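Local coordinates for stromal cell-derived factor 2-like protein (Arabidopsis thaliana, PDB 3MAL) that takes part in protein quality control and the unfolded protein response of the endoplasmic reticulum, in a complex required for accumulation of the immune receptor kinase EFR, at residues Gln49-Phe54 against Lys95-His100; Gly108-Ser113 against Ile149-Tyr154; His36-Pro41 against Arg164-Gln169. One frame throughout, in Å; residues are numbered along the deposited sequence.

Contact 1. Residues Gln49-Phe54 against Lys95-His100; sequences QSVTGF and KWLHSH
Gln49 and Val51 on strand 49-54 face Lys95 and Leu97 with no backbone bond between them, the CA atoms of Val51 and Leu97 lying 8.2 Å apart, so side chains alone make this contact. The long chain of Gln49, with CG opposite its backbone nitrogen (chi1 -176°) and extended beyond, carries its amide slantwise over the methylenes of Lys95. Gln49 NE2 lies 3.4 Å from Lys95 CD, which is van der Waals packing of a polar group on an aliphatic stem. Both polar ends bond to other residues: Gln49 OE1 to the hydroxyls of Ser37 and Thr93, and Lys95 NZ to the carbonyl O of Gly116. Glutamine and lysine suit this place because each has a flexible stem for packing and a polar tip that can reach beyond it. Two residues further along each segment the contact becomes purely apolar, with Val51 CG1 4.3 Å from Leu97 CD1. Leu35 touches both of these branched side chains and extends the hydrophobic layer. In this beta-trefoil, strand 110-115 pairs antiparallel with both 49-54 and 96-100 and joins them in one sheet, while strands 34-38 and 170-175 also pair antiparallel with 49-54.

Contact 2. Residues Gly108-Ser113 against Ile149-Tyr154; sequences GNLEVS and IDTSGY
Leu110 and Thr151 meet through groups set by quite different torsions. In Leu110 the CG-CD1 bond nearly eclipses CB-CA (chi2 -4°), an unusual conformer that may be strained or imperfectly placed, and it is the other methyl, CD2, that reaches the opposite segment. Thr151 turns its hydroxyl between its own nitrogen and carbonyl carbon (chi1 58°), which points OG1 at the backbone N-H of Gly153. The setting is the beta-trefoil of the MIR domain, where the start of strand 110-115 lies beside the loop joining strands 143-148 and 154-161.

The contact is small, burying about 100 Å² in all, and no hydrogen bond crosses it. Leu110 CD2 packs 3.8 Å from Gly153 CA, and the same methyl lies 4.0 Å from Thr151 OG1 and touches CB as well. The leucine and threonine side chains pass each other running in opposite directions. Glycine suits position 153 because it has no CB, and the Leu110 CD2 methyl packs directly against the bare CA, while leucine supplies a branched apolar end that touches two residues of the loop at once.

The loop keeps its shape by bonds of its own. Thr151 OG1 also hydrogen-bonds His148 ND1, so this buried hydroxyl is tied to the end of the preceding strand as well as to its own turn. Strand 170-175 links the two sides: Leu110 forms a backbone hydrogen bond with Gly174, and Tyr154 forms one with Ile175. Arg176, just beyond that strand, is touched by the Leu110 side chain.

Threonine fits its position by serving both purposes, since its CB and OG1 both border the leucine methyl and OG1 also closes an ST turn: Gly153 N donates to Thr151 OG1 over 3.3 Å, with a nearly straight N-H...O angle of 163°.

Contact 3. Residues His36-Pro41 against Arg164-Gln169; sequences HSHDVP and RIAGGQ. With EDO (1,2-ethanediol), chain F; SO4 (sulfate ion), chain D.
His36 and His38 present their rings to Gln169, and the polar links between them run through third parties. Gln169 OE1 comes 3.5 Å from His36 ND1, ring and amide standing 77° apart, but no hydrogen bond joins them; the hydroxyl of Thr52 bonds to both atoms instead. With CG between its backbone N and carbonyl carbon (chi1 41°), His38 brings CE1 to 3.6 Å from the same Gln169 OE1, the planes 44° apart. Gln169 NE2 donates to a water 3.1 Å away, which also hydrogen-bonds His38 ND1, and His38 NE2 bonds to Ser50 OG. Histidine and glutamine suit this cluster, each bearing two polar atoms on a flat group.

The contact joins strand 34-38, in the first MIR repeat of the beta-trefoil, to a loop of the third.

Apolar contact is slight: Ala166 CB lies at the edge of the His38 ring, while Val40 CG1 sits over one face, toward the rim, with His36 ND1 over the opposite face. Gln169 N to Ala166 O closes a type II turn, whose third residue, Gly168, has backbone angles at which a CB would press on Gly167 O. Arg164 bonds weakly through NH1 to sulfate and through N to ethanediol O2, both probably from the crystallisation liquor.

Contact 1 lies between the other two, its centre about 10 Å from that of contact 2 and about 11 Å from that of contact 3. It meets contact 2 where strands 96-100 and 110-115, successive in sequence, pair: Ser113 N lies 2.8 Å from His98 O, a probable hydrogen bond. On its other side, strand 49-54 adjoins contact 3, with Ser37 OG 2.8 Å from Ser50 O, a probable hydrogen bond, and Thr52 OG1 2.6 Å from Gln169 OE1, another. Contacts 2 and 3 do not touch, their centres being about 19 Å apart, yet all three reach the same sheet. The sulfate and ethanediol sit at Arg164, away from where 164-169 meets 36-41.

Contact 1. Residues Gln49-Phe54 against Lys95-His100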
loop_
_atom_site.group_PDB
_atom_site.type_symbol
_atom_site.label_atom_id
_atom_site.label_comp_id
_atom_site.label_asym_id
_atom_site.label_seq_id
_atom_site.Cartn_x
_atom_site.Cartn_y
_atom_site.Cartn_z
ATOM N N GLN A 49 4.015 6.982 11.634
ATOM C CA GLN A 49 3.572 7.863 10.536
ATOM C C GLN A 49 2.271 7.348 9.948
ATOM O O GLN A 49 2.140 6.139 9.651
ATOM C CB GLN A 49 4.645 7.917 9.449
ATOM C CG GLN A 49 4.354 8.896 8.278
ATOM C CD GLN A 49 5.509 8.957 7.285
ATOM O OE1 GLN A 49 5.396 8.479 6.145
ATOM N NE2 GLN A 49 6.636 9.526 7.718
ATOM N N SER A 50 1.315 8.255 9.748
ATOM C CA SER A 50 -0.018 7.891 9.295
ATOM C C SER A 50 -0.106 7.712 7.778
ATOM O O SER A 50 0.741 8.193 7.011
ATOM C CB SER A 50 -1.036 8.930 9.763
ATOM O OG SER A 50 -0.755 10.189 9.162
ATOM N N VAL A 51 -1.106 6.941 7.378
ATOM C CA VAL A 51 -1.374 6.598 5.977
ATOM C C VAL A 51 -2.882 6.870 5.782
ATOM O O VAL A 51 -3.679 6.578 6.667
ATOM C CB VAL A 51 -1.018 5.104 5.702
ATOM C CG1 VAL A 51 -1.602 4.630 4.354
ATOM C CG2 VAL A 51 0.490 4.890 5.749
ATOM N N THR A 52 -3.257 7.446 4.640
ATOM C CA THR A 52 -4.648 7.806 4.349
ATOM C C THR A 52 -5.000 7.550 2.896
ATOM O O THR A 52 -4.126 7.208 2.074
ATOM C CB THR A 52 -4.936 9.319 4.612
ATOM O OG1 THR A 52 -4.272 10.120 3.620
ATOM C CG2 THR A 52 -4.505 9.746 6.017
ATOM N N GLY A 53 -6.287 7.699 2.588
ATOM C CA GLY A 53 -6.761 7.787 1.220
ATOM C C GLY A 53 -6.866 9.246 0.806
ATOM O O GLY A 53 -7.495 10.034 1.481
ATOM N N PHE A 54 -6.230 9.597 -0.306
ATOM C CA PHE A 54 -6.144 10.988 -0.781
ATOM C C PHE A 54 -6.854 11.170 -2.154
ATOM O O PHE A 54 -6.548 10.472 -3.112
ATOM C CB PHE A 54 -4.659 11.365 -0.898
ATOM C CG PHE A 54 -4.417 12.812 -1.134
ATOM C CD1 PHE A 54 -4.299 13.692 -0.051
ATOM C CD2 PHE A 54 -4.291 13.311 -2.433
ATOM C CE1 PHE A 54 -4.067 15.048 -0.269
ATOM C CE2 PHE A 54 -4.058 14.673 -2.659
ATOM C CZ PHE A 54 -3.948 15.541 -1.584
ATOM N N LYS A 95 9.615 5.749 4.190
ATOM C CA LYS A 95 9.064 4.776 5.155
ATOM C C LYS A 95 8.277 3.670 4.432
ATOM O O LYS A 95 7.851 3.857 3.286
ATOM C CB LYS A 95 8.210 5.465 6.249
ATOM C CG LYS A 95 8.965 6.557 7.065
ATOM C CD LYS A 95 8.339 6.674 8.476
ATOM C CE LYS A 95 9.105 7.611 9.438
ATOM N NZ LYS A 95 10.585 7.501 9.308
ATOM N N TRP A 96 8.114 2.522 5.094
ATOM C CA TRP A 96 7.528 1.313 4.471
ATOM C C TRP A 96 6.061 1.177 4.848
ATOM O O TRP A 96 5.720 1.360 6.009
ATOM C CB TRP A 96 8.279 0.052 4.946
ATOM C CG TRP A 96 9.739 0.148 4.696
ATOM C CD1 TRP A 96 10.704 0.612 5.551
ATOM C CD2 TRP A 96 10.395 -0.178 3.479
ATOM N NE1 TRP A 96 11.936 0.587 4.927
ATOM C CE2 TRP A 96 11.767 0.111 3.651
ATOM C CE3 TRP A 96 9.958 -0.682 2.248
ATOM C CZ2 TRP A 96 12.705 -0.100 2.638
ATOM C CZ3 TRP A 96 10.891 -0.914 1.254
ATOM C CH2 TRP A 96 12.246 -0.609 1.447
ATOM N N LEU A 97 5.198 0.867 3.876
ATOM C CA LEU A 97 3.800 0.503 4.183
ATOM C C LEU A 97 3.787 -0.658 5.208
ATOM O O LEU A 97 4.429 -1.686 4.992
ATOM C CB LEU A 97 3.055 0.080 2.903
ATOM C CG LEU A 97 1.539 -0.086 3.107
ATOM C CD1 LEU A 97 0.899 1.270 3.496
ATOM C CD2 LEU A 97 0.850 -0.749 1.877
ATOM N N HIS A 98 3.061 -0.490 6.307
ATOM C CA HIS A 98 3.262 -1.330 7.515
ATOM C C HIS A 98 1.921 -1.623 8.192
ATOM O O HIS A 98 0.989 -0.809 8.150
ATOM C CB HIS A 98 4.172 -0.568 8.500
ATOM C CG HIS A 98 4.706 -1.374 9.658
ATOM N ND1 HIS A 98 5.844 -2.153 9.572
ATOM C CD2 HIS A 98 4.313 -1.431 10.957
ATOM C CE1 HIS A 98 6.105 -2.684 10.758
ATOM N NE2 HIS A 98 5.191 -2.262 11.612
ATOM N N SER A 99 1.833 -2.767 8.826
ATOM C CA SER A 99 0.699 -3.107 9.719
ATOM C C SER A 99 1.160 -3.922 10.959
ATOM O O SER A 99 2.298 -4.212 11.095
ATOM C CB SER A 99 -0.605 -3.620 9.070
ATOM O OG SER A 99 -1.751 -3.619 9.877
ATOM N N HIS A 100 0.213 -4.157 11.865
ATOM C CA HIS A 100 0.424 -4.652 13.183
ATOM C C HIS A 100 -0.896 -4.604 13.990
ATOM O O HIS A 100 -1.905 -4.214 13.510
ATOM C CB HIS A 100 1.541 -3.888 13.862
ATOM C CG HIS A 100 1.488 -2.394 13.725
ATOM N ND1 HIS A 100 0.395 -1.694 13.278
ATOM C CD2 HIS A 100 2.436 -1.468 13.978
ATOM C CE1 HIS A 100 0.653 -0.406 13.306
ATOM N NE2 HIS A 100 1.888 -0.240 13.722
#

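Contact 2. Residues Gly108-Ser113 against Ile149-Tyr154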
loop_
_atom_site.group_PDB
_atom_site.type_symbol
_atom_site.label_atom_id
_atom_site.label_comp_id
_atom_site.label_asym_id
_atom_site.label_seq_id
_atom_site.Cartn_x
_atom_site.Cartn_y
_atom_site.Cartn_z
ATOM N N GLY A 108 -11.441 1.297 14.264
ATOM C CA GLY A 108 -10.946 0.305 15.235
ATOM C C GLY A 108 -10.590 -1.018 14.578
ATOM O O GLY A 108 -10.717 -2.086 15.197
ATOM N N ASN A 109 -10.157 -0.952 13.315
ATOM C CA ASN A 109 -9.634 -2.124 12.607
ATOM C C ASN A 109 -8.107 -2.091 12.690
ATOM O O ASN A 109 -7.558 -1.380 13.533
ATOM C CB ASN A 109 -10.155 -2.160 11.160
ATOM C CG ASN A 109 -11.644 -2.502 11.094
ATOM O OD1 ASN A 109 -12.055 -3.580 11.523
ATOM N ND2 ASN A 109 -12.448 -1.581 10.588
ATOM N N LEU A 110 -7.403 -2.867 11.872
ATOM C CA LEU A 110 -5.948 -2.948 12.026
ATOM C C LEU A 110 -5.355 -1.631 11.559
ATOM O O LEU A 110 -5.643 -1.189 10.455
ATOM C CB LEU A 110 -5.405 -4.085 11.150
ATOM C CG LEU A 110 -5.089 -5.528 11.607
ATOM C CD1 LEU A 110 -5.243 -5.849 13.113
ATOM C CD2 LEU A 110 -5.726 -6.582 10.660
ATOM N N GLU A 111 -4.509 -1.014 12.374
ATOM C CA GLU A 111 -3.801 0.177 11.912
ATOM C C GLU A 111 -2.851 -0.113 10.739
ATOM O O GLU A 111 -2.035 -1.068 10.762
ATOM C CB GLU A 111 -3.002 0.793 13.040
ATOM C CG GLU A 111 -2.531 2.216 12.768
ATOM C CD GLU A 111 -1.452 2.618 13.740
ATOM O OE1 GLU A 111 -0.271 2.283 13.491
ATOM O OE2 GLU A 111 -1.799 3.235 14.760
ATOM N N VAL A 112 -2.945 0.747 9.733
ATOM C CA VAL A 112 -1.983 0.766 8.650
ATOM C C VAL A 112 -1.126 2.023 8.742
ATOM O O VAL A 112 -1.658 3.149 8.701
ATOM C CB VAL A 112 -2.698 0.644 7.257
ATOM C CG1 VAL A 112 -1.693 0.761 6.128
ATOM C CG2 VAL A 112 -3.381 -0.705 7.158
ATOM N N SER A 113 0.192 1.825 8.881
ATOM C CA SER A 113 1.124 2.937 9.077
ATOM C C SER A 113 2.279 2.939 8.080
ATOM O O SER A 113 2.389 2.058 7.198
ATOM C CB SER A 113 1.702 2.913 10.513
ATOM O OG SER A 113 2.573 1.799 10.703
ATOM N N ILE A 149 1.112 -9.917 5.491
ATOM C CA ILE A 149 1.599 -11.264 5.882
ATOM C C ILE A 149 1.398 -11.573 7.375
ATOM O O ILE A 149 0.806 -12.604 7.709
ATOM C CB ILE A 149 3.100 -11.512 5.526
ATOM C CG1 ILE A 149 3.367 -11.386 4.020
ATOM C CG2 ILE A 149 3.596 -12.893 6.104
ATOM C CD1 ILE A 149 2.687 -12.419 3.131
ATOM N N ASP A 150 1.844 -10.671 8.256
ATOM C CA ASP A 150 1.897 -10.962 9.700
ATOM C C ASP A 150 0.545 -11.002 10.391
ATOM O O ASP A 150 0.354 -11.785 11.330
ATOM C CB ASP A 150 2.872 -10.007 10.431
ATOM C CG ASP A 150 4.336 -10.359 10.171
ATOM O OD1 ASP A 150 4.589 -11.447 9.630
ATOM O OD2 ASP A 150 5.239 -9.558 10.480
ATOM N N THR A 151 -0.391 -10.167 9.936
ATOM C CA THR A 151 -1.712 -10.084 10.548
ATOM C C THR A 151 -2.812 -10.728 9.718
ATOM O O THR A 151 -3.912 -10.925 10.217
ATOM C CB THR A 151 -2.153 -8.616 10.786
ATOM O OG1 THR A 151 -2.151 -7.912 9.538
ATOM C CG2 THR A 151 -1.249 -7.903 11.787
ATOM N N SER A 152 -2.529 -11.023 8.450
ATOM C CA SER A 152 -3.547 -11.452 7.482
ATOM C C SER A 152 -4.616 -10.389 7.129
ATOM O O SER A 152 -5.609 -10.717 6.487
ATOM C CB SER A 152 -4.224 -12.766 7.927
ATOM O OG SER A 152 -3.281 -13.794 8.047
ATOM N N GLY A 153 -4.400 -9.126 7.508
ATOM C CA GLY A 153 -5.303 -8.032 7.127
ATOM C C GLY A 153 -5.199 -7.635 5.649
ATOM O O GLY A 153 -4.087 -7.505 5.122
ATOM N N TYR A 154 -6.330 -7.478 4.959
ATOM C CA TYR A 154 -6.318 -6.913 3.605
ATOM C C TYR A 154 -6.276 -5.403 3.748
ATOM O O TYR A 154 -7.024 -4.837 4.555
ATOM C CB TYR A 154 -7.573 -7.315 2.807
ATOM C CG TYR A 154 -7.664 -8.792 2.608
ATOM C CD1 TYR A 154 -6.844 -9.428 1.670
ATOM C CD2 TYR A 154 -8.518 -9.573 3.391
ATOM C CE1 TYR A 154 -6.905 -10.795 1.471
ATOM C CE2 TYR A 154 -8.589 -10.959 3.195
ATOM C CZ TYR A 154 -7.760 -11.559 2.231
ATOM O OH TYR A 154 -7.773 -12.923 2.007
#

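Contact 3. Residues His36-Pro41 against Arg164-Gln169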
loop_
_atom_site.group_PDB
_atom_site.type_symbol
_atom_site.label_atom_id
_atom_site.label_comp_id
_atom_site.label_asym_id
_atom_site.label_seq_id
_atom_site.Cartn_x
_atom_site.Cartn_y
_atom_site.Cartn_z
ATOM N N HIS A 36 -1.821 7.112 0.333
ATOM C CA HIS A 36 -1.127 8.352 0.567
ATOM C C HIS A 36 -0.446 8.374 1.947
ATOM O O HIS A 36 -0.941 7.797 2.931
ATOM C CB HIS A 36 -2.158 9.493 0.424
ATOM C CG HIS A 36 -1.693 10.847 0.879
ATOM N ND1 HIS A 36 -1.838 11.281 2.176
ATOM C CD2 HIS A 36 -1.206 11.904 0.184
ATOM C CE1 HIS A 36 -1.390 12.520 2.276
ATOM N NE2 HIS A 36 -1.008 12.922 1.078
ATOM N N SER A 37 0.716 9.022 2.014
ATOM C CA SER A 37 1.363 9.250 3.316
ATOM C C SER A 37 1.953 10.642 3.362
ATOM O O SER A 37 1.842 11.408 2.401
ATOM C CB SER A 37 2.394 8.147 3.667
ATOM O OG SER A 37 2.690 8.135 5.066
ATOM N N HIS A 38 2.584 10.972 4.477
ATOM C CA HIS A 38 3.031 12.332 4.720
ATOM C C HIS A 38 3.776 12.320 6.044
ATOM O O HIS A 38 3.724 11.330 6.756
ATOM C CB HIS A 38 1.848 13.318 4.747
ATOM C CG HIS A 38 0.614 12.831 5.472
ATOM N ND1 HIS A 38 -0.627 13.404 5.276
ATOM C CD2 HIS A 38 0.429 11.844 6.378
ATOM C CE1 HIS A 38 -1.514 12.805 6.051
ATOM N NE2 HIS A 38 -0.899 11.860 6.735
ATOM N N ASP A 39 4.410 13.440 6.383
ATOM C CA ASP A 39 5.291 13.529 7.541
ATOM C C ASP A 39 4.550 13.851 8.864
ATOM O O ASP A 39 4.901 14.809 9.553
ATOM C CB ASP A 39 6.390 14.585 7.257
ATOM C CG ASP A 39 7.479 14.599 8.304
ATOM O OD1 ASP A 39 7.577 13.629 9.089
ATOM O OD2 ASP A 39 8.255 15.598 8.358
ATOM N N VAL A 40 3.540 13.052 9.232
ATOM C CA VAL A 40 2.753 13.285 10.470
ATOM C C VAL A 40 2.259 11.966 11.042
ATOM O O VAL A 40 1.759 11.123 10.315
ATOM C CB VAL A 40 1.568 14.304 10.247
ATOM C CG1 VAL A 40 0.601 13.850 9.219
ATOM C CG2 VAL A 40 0.801 14.654 11.492
ATOM N N PRO A 41 2.440 11.753 12.344
ATOM C CA PRO A 41 2.057 10.486 12.968
ATOM C C PRO A 41 0.615 10.383 13.394
ATOM O O PRO A 41 -0.073 11.373 13.516
ATOM C CB PRO A 41 2.879 10.461 14.242
ATOM C CG PRO A 41 3.116 11.906 14.591
ATOM C CD PRO A 41 3.103 12.673 13.282
ATOM N N ARG A 164 -10.497 17.343 11.158
ATOM C CA ARG A 164 -9.694 18.506 11.555
ATOM C C ARG A 164 -8.312 18.586 10.878
ATOM O O ARG A 164 -8.040 19.567 10.176
ATOM C CB ARG A 164 -9.599 18.605 13.084
ATOM C CG ARG A 164 -10.934 19.031 13.731
ATOM C CD ARG A 164 -10.869 18.961 15.230
ATOM N NE ARG A 164 -12.007 18.209 15.746
ATOM C CZ ARG A 164 -13.051 18.725 16.382
ATOM N NH1 ARG A 164 -14.016 17.912 16.789
ATOM N NH2 ARG A 164 -13.129 20.031 16.644
ATOM N N ILE A 165 -7.445 17.602 11.092
ATOM C CA ILE A 165 -6.158 17.546 10.390
ATOM C C ILE A 165 -6.291 16.483 9.299
ATOM O O ILE A 165 -6.765 15.377 9.576
ATOM C CB ILE A 165 -4.973 17.198 11.338
ATOM C CG1 ILE A 165 -4.847 18.211 12.497
ATOM C CG2 ILE A 165 -3.649 17.086 10.550
ATOM C CD1 ILE A 165 -4.506 19.639 12.072
ATOM N N ALA A 166 -5.893 16.820 8.064
ATOM C CA ALA A 166 -6.041 15.920 6.921
ATOM C C ALA A 166 -7.510 15.664 6.614
ATOM O O ALA A 166 -7.863 14.606 6.093
ATOM C CB ALA A 166 -5.292 14.580 7.167
ATOM N N GLY A 167 -8.366 16.635 6.948
ATOM C CA GLY A 167 -9.804 16.523 6.695
ATOM C C GLY A 167 -10.171 16.260 5.245
ATOM O O GLY A 167 -9.601 16.870 4.334
ATOM N N GLY A 168 -11.131 15.362 5.026
ATOM C CA GLY A 168 -11.507 14.951 3.669
ATOM C C GLY A 168 -10.717 13.732 3.174
ATOM O O GLY A 168 -11.097 13.119 2.178
ATOM N N GLN A 169 -9.617 13.396 3.846
ATOM C CA GLN A 169 -8.857 12.162 3.545
ATOM C C GLN A 169 -9.502 10.965 4.266
ATOM O O GLN A 169 -10.078 11.132 5.339
ATOM C CB GLN A 169 -7.393 12.294 3.946
ATOM C CG GLN A 169 -6.607 13.272 3.046
ATOM C CD GLN A 169 -5.194 13.580 3.560
ATOM O OE1 GLN A 169 -4.469 12.686 4.032
ATOM N NE2 GLN A 169 -4.779 14.859 3.434
HETATM C C1 EDO F . -9.447 14.279 14.988
HETATM O O1 EDO F . -8.942 15.286 15.896
HETATM C C2 EDO F . -10.405 15.012 14.067
HETATM O O2 EDO F . -10.320 14.440 12.783
HETATM S S SO4 D . -14.940 14.077 17.168
HETATM O O1 SO4 D . -15.809 13.285 16.281
HETATM O O2 SO4 D . -13.591 14.266 16.594
HETATM O O3 SO4 D . -15.450 15.410 17.509
HETATM O O4 SO4 D . -14.894 13.373 18.448
HETATM O O HOH W 1 -1.715 15.364 3.523
#